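PDB 4B2N: 70 kDa protein from Xanthomonas sp., which cleaves natural rubber oxidatively as a processive oxygenase, using dioxygen and carrying two covalently attached c-type hemes. Local coordinates for residues Ile128-Pro131 against Asp132-Glu135; Asp309-His312 against Ser313-Phe317; Ala654-Glu657 against Tyr658-Leu662. All coordinates share one frame; numbering follows the deposited sequence.

In the fold
From the N terminus onward, the three contacts follow one another in series, with no nesting or crossing, each joining neighbouring segments across a bend or along a helix. Contact 1 turns the loop after helix 114-118 into helix 133-141, on the periphery, its centre about 30 Å from that of the chain. Contact 2 leads from the loop after strand 306-307 into helix 312-319, deep inside against one heme c, and packs on helix 333-345. Contact 3 runs along the last turns of helix 649-660 to the C terminus, by the other heme, and packs on helices 357-369 and 524-528. The centre of contact 1 is about 37 Å and 41 Å from those of contacts 2 and 3.

Contact 1 of 3, residues Ile128-Pro131 against Asp132-Glu135; sequences IRPP and DFEE
Pro130 and Phe133 close a type I beta turn that delivers the chain into helix 133-141, an example of a proline-containing turn used as the lead-in to a helix. Its bond runs from Phe133 N to Pro130 O at 3.1 Å. Arg129 reaches past the turn to the Phe133 ring: a bend at its third torsion (chi3 -42°) brings NH1 over one face, displaced toward the rim, 3.8 Å from CD2. The guanidinium stands steeply to the ring, their planes 76° apart, and with CZ 5.2 Å from the ring centroid the cation-pi attraction is weak at most. Within the turn, the Asp132 carboxylate lies across Pro130 at about a right angle, OD1 being 3.4 Å from Pro130 CB. Asp132 occupies the N-cap position but makes no capping bond; its OD2 accepts from Ile546 N instead, and Ile546 also packs on both prolines. In the next shell, His118 O receives a hydrogen bond from Arg129 NH1, Phe119 offers the guanidinium a further cation-pi partner, and Trp124 meets the Phe133 ring. Water 1 bridges the helix start, donating to Pro131 O and accepting from Glu134 N at 2.8 Å.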
ATOM      1  N   ILE A 128      24.962  17.868 -18.640  1.00 19.53           N
ATOM      2  CA  ILE A 128      25.175  18.793 -17.525  1.00 22.16           C
ATOM      3  C   ILE A 128      23.866  19.066 -16.766  1.00 20.43           C
ATOM      4  O   ILE A 128      22.749  18.783 -17.255  1.00 20.51           O
ATOM      5  CB  ILE A 128      25.798  20.124 -17.999  1.00 23.89           C
ATOM      6  CG1 ILE A 128      24.811  20.803 -18.939  1.00 24.90           C
ATOM      7  CG2 ILE A 128      27.240  19.923 -18.539  1.00 24.07           C
ATOM      8  CD1 ILE A 128      25.092  22.285 -19.110  1.00 30.69           C
ATOM      9  N   ARG A 129      23.981  19.564 -15.554  1.00 20.19           N
ATOM     10  CA  ARG A 129      22.792  19.628 -14.639  1.00 20.80           C
ATOM     11  C   ARG A 129      21.832  20.654 -15.196  1.00 19.73           C
ATOM     12  O   ARG A 129      22.205  21.818 -15.396  1.00 19.28           O
ATOM     13  CB  ARG A 129      23.229  20.087 -13.236  1.00 23.08           C
ATOM     14  CG  ARG A 129      22.081  20.423 -12.253  1.00 23.93           C
ATOM     15  CD  ARG A 129      22.598  20.965 -10.902  1.00 22.96           C
ATOM     16  NE  ARG A 129      23.725  20.100 -10.638  1.00 22.26           N
ATOM     17  CZ  ARG A 129      23.631  18.901 -10.111  1.00 21.29           C
ATOM     18  NH1 ARG A 129      22.460  18.433  -9.609  1.00 20.64           N
ATOM     19  NH2 ARG A 129      24.738  18.191 -10.077  1.00 22.48           N
ATOM     20  N   PRO A 130      20.581  20.247 -15.460  1.00 20.18           N
ATOM     21  CA  PRO A 130      19.672  21.254 -15.911  1.00 18.70           C
ATOM     22  C   PRO A 130      19.148  22.086 -14.696  1.00 20.03           C
ATOM     23  O   PRO A 130      19.237  21.626 -13.568  1.00 19.56           O
ATOM     24  CB  PRO A 130      18.583  20.443 -16.571  1.00 18.70           C
ATOM     25  CG  PRO A 130      18.525  19.179 -15.714  1.00 19.06           C
ATOM     26  CD  PRO A 130      19.996  18.891 -15.436  1.00 18.72           C
ATOM     27  N   PRO A 131      18.712  23.334 -14.919  1.00 20.27           N
ATOM     28  CA  PRO A 131      18.417  24.155 -13.730  1.00 20.31           C
ATOM     29  C   PRO A 131      17.091  23.763 -13.148  1.00 20.69           C
ATOM     30  O   PRO A 131      16.783  24.163 -12.014  1.00 20.65           O
ATOM     31  CB  PRO A 131      18.376  25.577 -14.267  1.00 21.28           C
ATOM     32  CG  PRO A 131      18.104  25.443 -15.740  1.00 22.03           C
ATOM     33  CD  PRO A 131      18.851  24.177 -16.126  1.00 21.34           C
ATOM     34  N   ASP A 132      16.310  22.997 -13.920  1.00 18.02           N
ATOM     35  CA  ASP A 132      15.067  22.407 -13.350  1.00 16.87           C
ATOM     36  C   ASP A 132      15.238  20.957 -12.823  1.00 16.89           C
ATOM     37  O   ASP A 132      14.259  20.206 -12.680  1.00 15.86           O
ATOM     38  CB  ASP A 132      13.926  22.482 -14.352  1.00 17.52           C
ATOM     39  CG  ASP A 132      14.231  21.716 -15.651  1.00 17.30           C
ATOM     40  OD1 ASP A 132      15.357  21.240 -15.810  1.00 16.98           O
ATOM     41  OD2 ASP A 132      13.303  21.583 -16.458  1.00 17.63           O
ATOM     42  N   PHE A 133      16.489  20.572 -12.498  1.00 17.68           N
ATOM     43  CA  PHE A 133      16.816  19.222 -12.081  1.00 16.47           C
ATOM     44  C   PHE A 133      15.823  18.722 -10.993  1.00 17.07           C
ATOM     45  O   PHE A 133      15.265  17.658 -11.069  1.00 15.21           O
ATOM     46  CB  PHE A 133      18.233  19.208 -11.506  1.00 16.53           C
ATOM     47  CG  PHE A 133      18.628  17.884 -10.888  1.00 17.80           C
ATOM     48  CD1 PHE A 133      18.841  16.762 -11.690  1.00 16.90           C
ATOM     49  CD2 PHE A 133      18.772  17.750  -9.469  1.00 18.20           C
ATOM     50  CE1 PHE A 133      19.212  15.542 -11.098  1.00 18.06           C
ATOM     51  CE2 PHE A 133      19.144  16.525  -8.876  1.00 18.91           C
ATOM     52  CZ  PHE A 133      19.338  15.407  -9.711  1.00 17.77           C
ATOM     53  N   GLU A 134      15.605  19.521  -9.969  1.00 16.45           N
ATOM     54  CA  GLU A 134      14.848  19.034  -8.838  1.00 17.68           C
ATOM     55  C   GLU A 134      13.395  18.731  -9.282  1.00 16.75           C
ATOM     56  O   GLU A 134      12.816  17.680  -8.981  1.00 16.09           O
ATOM     57  CB  GLU A 134      14.994  20.117  -7.723  1.00 20.30           C
ATOM     58  CG  GLU A 134      14.680  19.611  -6.340  1.00 24.39           C
ATOM     59  CD  GLU A 134      14.776  20.728  -5.311  1.00 22.46           C
ATOM     60  OE1 GLU A 134      15.832  21.434  -5.233  1.00 22.26           O
ATOM     61  OE2 GLU A 134      13.766  20.845  -4.593  1.00 26.81           O
ATOM     62  N   GLU A 135      12.834  19.565 -10.143  1.00 17.05           N
ATOM     63  CA  GLU A 135      11.536  19.261 -10.715  1.00 16.31           C
ATOM     64  C   GLU A 135      11.532  18.037 -11.630  1.00 16.68           C
ATOM     65  O   GLU A 135      10.575  17.272 -11.635  1.00 15.29           O
ATOM     66  CB  GLU A 135      11.000  20.468 -11.481  1.00 19.18           C
ATOM     67  CG  GLU A 135       9.657  20.177 -12.170  1.00 21.53           C
ATOM     68  CD  GLU A 135       9.030  21.454 -12.754  1.00 25.25           C
ATOM     69  OE1 GLU A 135       9.561  22.041 -13.716  1.00 23.80           O
ATOM     70  OE2 GLU A 135       8.046  21.915 -12.184  1.00 27.26           O
TER
HETATM   71  O   HOH W   1      16.585  22.074  -9.640  1.00 23.20           O

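Contact 2 of 3, residues Asp309-His312 against Ser313-Phe317; sequences DNVH and SEMAF. With HEC (heme c), chain C.
Asn310 and Ser313 exchange bonds at the start of helix 312-319, a worked case of an asparagine side chain organising the entry to a helix. Asn310 OD1 takes the Ser313 N-H on a lone pair in the carbonyl plane, 3.0 Å away and nearly straight at 171°, and accepts a weak second bond from His312 N that makes an Asx turn. Its ND2 meanwhile donates to Ser313 OG at 2.9 Å, and also to Ser307 O. The first torsion of Asn310, chi1 114°, lies away from any staggered position, and this rotation sets both ends of the amide against Ser313. Val311 follows with its carbonyl turned into the helix, where O receives Met315 N at 2.9 Å; CG2 touches Met315 SD, while CG1 lies beside the carboxylate of Glu314. His312 O takes a weaker share of the same Met315 N-H. The His312 side chain runs alongside Met315, pointing the same way, and SD approaches the imidazole obliquely, 3.8 Å from CD2. Rings of Trp449 and Tyr452 stack with that imidazole, whose ND1 and NE2 are hydrogen-bonded to Trp449 O and Glu333 OE1, consistent with a doubly protonated ring if Glu333 is ionised.

The other side of the helix faces the heme bound through Cys191 and Cys194. Glu314 OE2 is 3.5 Å from heme methyl CMA and takes a weak hydrogen bond from Asn340 ND2, and Phe317 CE2 comes within 3.4 Å of heme C1C, so both line this pocket. Chemically, the Asn310 amide is the fixed point: with OD1 accepting two backbone N-H groups at the helix start and ND2 donating to Ser313 OG, its rotation is settled.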
ATOM      1  N   ASP A 309      -3.741  -4.904  14.112  1.00 15.78           N
ATOM      2  CA  ASP A 309      -2.953  -4.736  15.362  1.00 15.34           C
ATOM      3  C   ASP A 309      -1.430  -4.927  15.114  1.00 15.03           C
ATOM      4  O   ASP A 309      -0.574  -4.499  15.923  1.00 14.30           O
ATOM      5  CB  ASP A 309      -3.419  -5.720  16.440  1.00 14.72           C
ATOM      6  CG  ASP A 309      -3.052  -5.229  17.855  1.00 15.27           C
ATOM      7  OD1 ASP A 309      -3.272  -4.028  18.184  1.00 14.88           O
ATOM      8  OD2 ASP A 309      -2.547  -6.037  18.661  1.00 15.25           O
ATOM      9  N   ASN A 310      -1.110  -5.582  14.013  1.00 14.47           N
ATOM     10  CA  ASN A 310       0.241  -6.012  13.752  1.00 14.74           C
ATOM     11  C   ASN A 310       0.993  -4.921  13.051  1.00 14.70           C
ATOM     12  O   ASN A 310       0.412  -4.166  12.315  1.00 15.09           O
ATOM     13  CB  ASN A 310       0.288  -7.341  12.966  1.00 14.49           C
ATOM     14  CG  ASN A 310       0.881  -7.172  11.585  1.00 13.71           C
ATOM     15  OD1 ASN A 310       2.037  -7.341  11.401  1.00 13.59           O
ATOM     16  ND2 ASN A 310       0.034  -6.853  10.599  1.00 14.97           N
ATOM     17  N   VAL A 311       2.285  -4.794  13.342  1.00 13.07           N
ATOM     18  CA  VAL A 311       3.084  -3.835  12.599  1.00 15.45           C
ATOM     19  C   VAL A 311       4.254  -4.501  11.908  1.00 15.61           C
ATOM     20  O   VAL A 311       5.025  -3.814  11.216  1.00 16.44           O
ATOM     21  CB  VAL A 311       3.621  -2.693  13.505  1.00 15.96           C
ATOM     22  CG1 VAL A 311       2.440  -2.000  14.163  1.00 15.89           C
ATOM     23  CG2 VAL A 311       4.628  -3.264  14.530  1.00 14.80           C
ATOM     24  N   HIS A 312       4.363  -5.835  12.029  1.00 16.04           N
ATOM     25  CA  HIS A 312       5.492  -6.577  11.360  1.00 15.20           C
ATOM     26  C   HIS A 312       5.348  -6.488   9.895  1.00 15.87           C
ATOM     27  O   HIS A 312       6.330  -6.265   9.150  1.00 16.43           O
ATOM     28  CB  HIS A 312       5.539  -8.031  11.831  1.00 15.66           C
ATOM     29  CG  HIS A 312       6.081  -8.164  13.202  1.00 15.22           C
ATOM     30  ND1 HIS A 312       6.523  -9.321  13.697  1.00 15.36           N
ATOM     31  CD2 HIS A 312       6.256  -7.200  14.211  1.00 15.25           C
ATOM     32  CE1 HIS A 312       6.952  -9.141  14.988  1.00 15.65           C
ATOM     33  NE2 HIS A 312       6.824  -7.839  15.291  1.00 15.31           N
ATOM     34  N   SER A 313       4.103  -6.596   9.415  1.00 15.48           N
ATOM     35  CA  SER A 313       3.892  -6.324   7.978  1.00 16.83           C
ATOM     36  C   SER A 313       4.361  -4.894   7.588  1.00 17.99           C
ATOM     37  O   SER A 313       5.012  -4.685   6.517  1.00 18.74           O
ATOM     38  CB  SER A 313       2.431  -6.527   7.613  1.00 17.91           C
ATOM     39  OG  SER A 313       1.619  -5.685   8.429  1.00 18.35           O
ATOM     40  N   GLU A 314       4.098  -3.905   8.453  1.00 16.53           N
ATOM     41  CA  GLU A 314       4.438  -2.515   8.114  1.00 15.65           C
ATOM     42  C   GLU A 314       5.946  -2.394   8.089  1.00 15.63           C
ATOM     43  O   GLU A 314       6.531  -1.542   7.393  1.00 15.78           O
ATOM     44  CB  GLU A 314       3.868  -1.575   9.198  1.00 13.97           C
ATOM     45  CG  GLU A 314       2.338  -1.621   9.249  1.00 15.15           C
ATOM     46  CD  GLU A 314       1.720  -0.548  10.133  1.00 17.01           C
ATOM     47  OE1 GLU A 314       2.487   0.315  10.677  1.00 19.65           O
ATOM     48  OE2 GLU A 314       0.462  -0.623  10.302  1.00 17.27           O
ATOM     49  N   MET A 315       6.577  -3.280   8.857  1.00 15.43           N
ATOM     50  CA  MET A 315       8.045  -3.308   8.943  1.00 15.17           C
ATOM     51  C   MET A 315       8.828  -3.907   7.798  1.00 16.16           C
ATOM     52  O   MET A 315      10.052  -3.689   7.727  1.00 16.14           O
ATOM     53  CB  MET A 315       8.477  -3.998  10.234  1.00 14.13           C
ATOM     54  CG  MET A 315       8.280  -3.182  11.507  1.00 14.84           C
ATOM     55  SD  MET A 315       8.339  -4.251  12.983  1.00 14.59           S
ATOM     56  CE  MET A 315      10.080  -4.480  13.086  1.00 12.57           C
ATOM     57  N   ALA A 316       8.147  -4.571   6.850  1.00 17.14           N
ATOM     58  CA  ALA A 316       8.837  -5.336   5.802  1.00 17.11           C
ATOM     59  C   ALA A 316      10.035  -4.567   5.164  1.00 17.14           C
ATOM     60  O   ALA A 316      11.166  -5.095   5.085  1.00 17.24           O
ATOM     61  CB  ALA A 316       7.846  -5.725   4.723  1.00 18.57           C
ATOM     62  N   PHE A 317       9.809  -3.327   4.709  1.00 17.27           N
ATOM     63  CA  PHE A 317      10.922  -2.662   3.955  1.00 16.41           C
ATOM     64  C   PHE A 317      12.066  -2.271   4.862  1.00 17.04           C
ATOM     65  O   PHE A 317      13.226  -2.080   4.412  1.00 17.26           O
ATOM     66  CB  PHE A 317      10.398  -1.442   3.197  1.00 17.34           C
ATOM     67  CG  PHE A 317       9.744  -1.802   1.895  1.00 19.56           C
ATOM     68  CD1 PHE A 317      10.501  -2.253   0.820  1.00 19.39           C
ATOM     69  CD2 PHE A 317       8.360  -1.716   1.762  1.00 19.45           C
ATOM     70  CE1 PHE A 317       9.866  -2.580  -0.411  1.00 22.05           C
ATOM     71  CE2 PHE A 317       7.732  -2.019   0.559  1.00 20.01           C
ATOM     72  CZ  PHE A 317       8.479  -2.466  -0.520  1.00 20.64           C
TER
HETATM   73 FE   HEC C 700       3.404  -0.046   2.019  1.00 12.72          FE
HETATM   74  CHA HEC C 700       0.493  -1.966   2.165  1.00 12.17           C
HETATM   75  CHB HEC C 700       3.087   0.709   5.438  1.00 12.20           C
HETATM   76  CHC HEC C 700       6.659   1.296   2.147  1.00 12.80           C
HETATM   77  CHD HEC C 700       3.444  -0.220  -1.341  1.00 12.71           C
HETATM   78  NA  HEC C 700       2.173  -0.516   3.451  1.00 12.51           N
HETATM   79  C1A HEC C 700       0.919  -1.184   3.315  1.00 12.76           C
HETATM   80  C2A HEC C 700       0.084  -1.095   4.504  1.00 12.89           C
HETATM   81  C3A HEC C 700       0.802  -0.339   5.476  1.00 12.45           C
HETATM   82  C4A HEC C 700       2.052   0.016   4.793  1.00 12.89           C
HETATM   83  CMA HEC C 700       0.327   0.073   6.855  1.00 13.07           C
HETATM   84  CAA HEC C 700      -1.329  -1.682   4.750  1.00 12.98           C
HETATM   85  CBA HEC C 700      -2.310  -0.725   4.068  1.00 12.66           C
HETATM   86  CGA HEC C 700      -3.731  -1.258   4.062  1.00 13.12           C
HETATM   87  O1A HEC C 700      -3.999  -2.468   3.745  1.00 13.21           O
HETATM   88  O2A HEC C 700      -4.582  -0.397   4.306  1.00 14.42           O
HETATM   89  NB  HEC C 700       4.610   0.701   3.493  1.00 12.51           N
HETATM   90  C1B HEC C 700       4.316   1.025   4.758  1.00 12.98           C
HETATM   91  C2B HEC C 700       5.394   1.625   5.530  1.00 12.39           C
HETATM   92  C3B HEC C 700       6.432   1.777   4.585  1.00 11.59           C
HETATM   93  C4B HEC C 700       5.845   1.254   3.357  1.00 13.61           C
HETATM   94  CMB HEC C 700       5.258   1.943   6.965  1.00 12.86           C
HETATM   95  CAB HEC C 700       7.839   2.282   4.768  1.00 12.22           C
HETATM   96  CBB HEC C 700       8.642   1.504   5.644  1.00 11.05           C
HETATM   97  NC  HEC C 700       4.822   0.489   0.742  1.00 12.69           N
HETATM   98  C1C HEC C 700       6.107   0.989   0.849  1.00 13.19           C
HETATM   99  C2C HEC C 700       6.752   1.259  -0.461  1.00 13.55           C
HETATM  100  C3C HEC C 700       5.781   0.769  -1.463  1.00 13.07           C
HETATM  101  C4C HEC C 700       4.633   0.302  -0.691  1.00 12.64           C
HETATM  102  CMC HEC C 700       8.158   1.830  -0.612  1.00 13.55           C
HETATM  103  CAC HEC C 700       5.906   0.733  -2.956  1.00 14.24           C
HETATM  104  CBC HEC C 700       7.139   0.357  -3.496  1.00 14.03           C
HETATM  105  ND  HEC C 700       2.181  -0.962   0.672  1.00 12.62           N
HETATM  106  C1D HEC C 700       2.367  -0.923  -0.646  1.00 12.80           C
HETATM  107  C2D HEC C 700       1.364  -1.616  -1.389  1.00 12.27           C
HETATM  108  C3D HEC C 700       0.516  -2.132  -0.361  1.00 12.76           C
HETATM  109  C4D HEC C 700       1.126  -1.688   0.887  1.00 12.34           C
HETATM  110  CMD HEC C 700       1.174  -1.798  -2.852  1.00 12.63           C
HETATM  111  CAD HEC C 700      -0.630  -3.049  -0.608  1.00 13.05           C
HETATM  112  CBD HEC C 700       0.162  -4.402  -0.789  1.00 13.50           C
HETATM  113  CGD HEC C 700      -0.800  -5.499  -1.179  1.00 15.14           C
HETATM  114  O1D HEC C 700      -0.870  -5.897  -2.369  1.00 15.60           O
HETATM  115  O2D HEC C 700      -1.584  -5.907  -0.257  1.00 14.68           O

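Contact 3 of 3, residues Ala654-Glu657 against Tyr658-Leu662; sequences ALIE and YIKTL
The carboxylate of Glu657 meets Lys660 through OE1: NZ arrives on the syn side of that oxygen, 30° out of the carboxylate plane, and forms a 2.9 Å salt bridge. Its other oxygen, OE2, accepts from the backbone N of Asn356 and from water 2, which also takes a weak bond from Lys660 NZ. The Tyr658 ring leads away from this pair toward helix 357-369, where it meets the ring of Tyr367.

The pairing illustrates the i to i+3 salt bridge along a helix, here near the C-terminal end of helix 649-660. A bend at the second torsion of Glu657 (chi2 70°) folds the carboxylate back, and the extended Lys660 chain crosses it obliquely, with CE 3.5 Å from Glu657 OE1. Lys660 CE also touches Ile656 CG2. Beneath the side chains run regular i to i+4 bonds, Tyr658 N to Ala654 O at 2.9 Å and Lys660 N to Ile656 O at 3.1 Å. The final turn is tightened differently, because Tyr658 O accepts from Thr661 twice, through its backbone N and its hydroxyl. Thr661 OG1 lies 2.5 Å from Tyr658 O and reaches it in the carbonyl plane.

Leu655 and Ile659, one helical turn apart and linked by the bond from Ile659 N to Leu655 O, both touch the heme attached through Cys390 and Cys393. The helix thus sets apolar branches on the cofactor and a charged pair away from them; with ammonium, amide and water all directed at its oxygens, Glu657 probably stays ionised despite its burial.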
ATOM      1  N   ALA A 654     -25.949  10.031  -8.239  1.00 22.99           N
ATOM      2  CA  ALA A 654     -26.302  10.278  -6.826  1.00 22.76           C
ATOM      3  C   ALA A 654     -25.249   9.667  -5.933  1.00 21.77           C
ATOM      4  O   ALA A 654     -24.810  10.298  -4.937  1.00 22.53           O
ATOM      5  CB  ALA A 654     -27.679   9.715  -6.469  1.00 22.06           C
ATOM      6  N   LEU A 655     -24.828   8.459  -6.296  1.00 21.42           N
ATOM      7  CA  LEU A 655     -23.813   7.760  -5.507  1.00 21.30           C
ATOM      8  C   LEU A 655     -22.503   8.523  -5.590  1.00 20.83           C
ATOM      9  O   LEU A 655     -21.806   8.635  -4.569  1.00 20.74           O
ATOM     10  CB  LEU A 655     -23.616   6.360  -6.050  1.00 22.02           C
ATOM     11  CG  LEU A 655     -24.585   5.243  -5.614  1.00 23.11           C
ATOM     12  CD1 LEU A 655     -24.327   4.075  -6.561  1.00 21.55           C
ATOM     13  CD2 LEU A 655     -24.372   4.829  -4.144  1.00 23.54           C
ATOM     14  N   ILE A 656     -22.167   9.081  -6.755  1.00 21.12           N
ATOM     15  CA  ILE A 656     -20.937   9.907  -6.824  1.00 21.10           C
ATOM     16  C   ILE A 656     -20.985  11.143  -5.952  1.00 22.69           C
ATOM     17  O   ILE A 656     -20.016  11.478  -5.236  1.00 20.83           O
ATOM     18  CB  ILE A 656     -20.556  10.246  -8.277  1.00 22.16           C
ATOM     19  CG1 ILE A 656     -19.930   9.010  -8.930  1.00 20.82           C
ATOM     20  CG2 ILE A 656     -19.580  11.410  -8.357  1.00 21.72           C
ATOM     21  CD1 ILE A 656     -20.141   9.043 -10.453  1.00 21.71           C
ATOM     22  N   GLU A 657     -22.108  11.851  -5.996  1.00 22.58           N
ATOM     23  CA  GLU A 657     -22.283  12.989  -5.142  1.00 21.88           C
ATOM     24  C   GLU A 657     -22.154  12.589  -3.676  1.00 21.92           C
ATOM     25  O   GLU A 657     -21.558  13.318  -2.868  1.00 19.65           O
ATOM     26  CB  GLU A 657     -23.672  13.584  -5.375  1.00 23.49           C
ATOM     27  CG  GLU A 657     -23.632  15.047  -5.024  1.00 25.07           C
ATOM     28  CD  GLU A 657     -22.824  15.887  -5.996  1.00 24.56           C
ATOM     29  OE1 GLU A 657     -22.358  15.377  -7.049  1.00 27.46           O
ATOM     30  OE2 GLU A 657     -22.587  17.065  -5.667  1.00 24.82           O
ATOM     31  N   TYR A 658     -22.747  11.451  -3.306  1.00 21.26           N
ATOM     32  CA  TYR A 658     -22.615  11.000  -1.931  1.00 20.19           C
ATOM     33  C   TYR A 658     -21.132  10.726  -1.550  1.00 20.15           C
ATOM     34  O   TYR A 658     -20.665  11.099  -0.452  1.00 21.12           O
ATOM     35  CB  TYR A 658     -23.471   9.757  -1.721  1.00 21.13           C
ATOM     36  CG  TYR A 658     -23.302   9.178  -0.334  1.00 21.70           C
ATOM     37  CD1 TYR A 658     -23.507   9.981   0.796  1.00 20.69           C
ATOM     38  CD2 TYR A 658     -22.959   7.843  -0.151  1.00 19.88           C
ATOM     39  CE1 TYR A 658     -23.353   9.468   2.062  1.00 18.86           C
ATOM     40  CE2 TYR A 658     -22.798   7.306   1.132  1.00 18.93           C
ATOM     41  CZ  TYR A 658     -23.016   8.145   2.219  1.00 18.00           C
ATOM     42  OH  TYR A 658     -22.916   7.688   3.472  1.00 18.93           O
ATOM     43  N   ILE A 659     -20.383  10.148  -2.461  1.00 20.04           N
ATOM     44  CA  ILE A 659     -18.981   9.798  -2.140  1.00 21.18           C
ATOM     45  C   ILE A 659     -18.128  11.068  -1.916  1.00 20.89           C
ATOM     46  O   ILE A 659     -17.116  11.060  -1.152  1.00 21.64           O
ATOM     47  CB  ILE A 659     -18.378   8.844  -3.184  1.00 21.30           C
ATOM     48  CG1 ILE A 659     -19.059   7.465  -3.072  1.00 22.34           C
ATOM     49  CG2 ILE A 659     -16.829   8.726  -2.993  1.00 20.11           C
ATOM     50  CD1 ILE A 659     -18.990   6.630  -4.319  1.00 18.87           C
ATOM     51  N   LYS A 660     -18.497  12.145  -2.628  1.00 20.40           N
ATOM     52  CA  LYS A 660     -17.903  13.459  -2.382  1.00 19.63           C
ATOM     53  C   LYS A 660     -17.987  13.883  -0.906  1.00 20.46           C
ATOM     54  O   LYS A 660     -17.123  14.590  -0.453  1.00 21.14           O
ATOM     55  CB  LYS A 660     -18.548  14.538  -3.284  1.00 20.14           C
ATOM     56  CG  LYS A 660     -18.315  14.332  -4.762  1.00 18.18           C
ATOM     57  CD  LYS A 660     -18.968  15.478  -5.556  1.00 21.17           C
ATOM     58  CE  LYS A 660     -18.886  15.321  -7.069  1.00 20.53           C
ATOM     59  NZ  LYS A 660     -19.728  16.348  -7.777  1.00 20.69           N
ATOM     60  N   THR A 661     -19.047  13.471  -0.192  1.00 18.92           N
ATOM     61  CA  THR A 661     -19.202  13.837   1.184  1.00 20.57           C
ATOM     62  C   THR A 661     -18.422  12.924   2.147  1.00 23.96           C
ATOM     63  O   THR A 661     -18.363  13.217   3.340  1.00 24.30           O
ATOM     64  CB  THR A 661     -20.651  13.804   1.676  1.00 20.70           C
ATOM     65  OG1 THR A 661     -21.117  12.489   1.633  1.00 19.91           O
ATOM     66  CG2 THR A 661     -21.611  14.656   0.810  1.00 20.98           C
ATOM     67  N   LEU A 662     -17.853  11.827   1.642  1.00 22.67           N
ATOM     68  CA  LEU A 662     -17.127  10.890   2.526  1.00 23.19           C
ATOM     69  C   LEU A 662     -15.644  11.282   2.647  1.00 25.82           C
ATOM     70  O   LEU A 662     -14.920  10.777   3.455  1.00 28.94           O
ATOM     71  CB  LEU A 662     -17.302   9.454   2.038  1.00 20.12           C
ATOM     72  CG  LEU A 662     -18.745   8.921   1.927  1.00 19.60           C
ATOM     73  CD1 LEU A 662     -18.694   7.555   1.277  1.00 19.47           C
ATOM     74  CD2 LEU A 662     -19.334   8.847   3.328  1.00 18.73           C
ATOM     75  OXT LEU A 662     -15.106  12.204   2.027  1.00 32.37           O
TER
HETATM   76  O   HOH W   2     -21.604  18.918  -7.452  1.00 39.24           O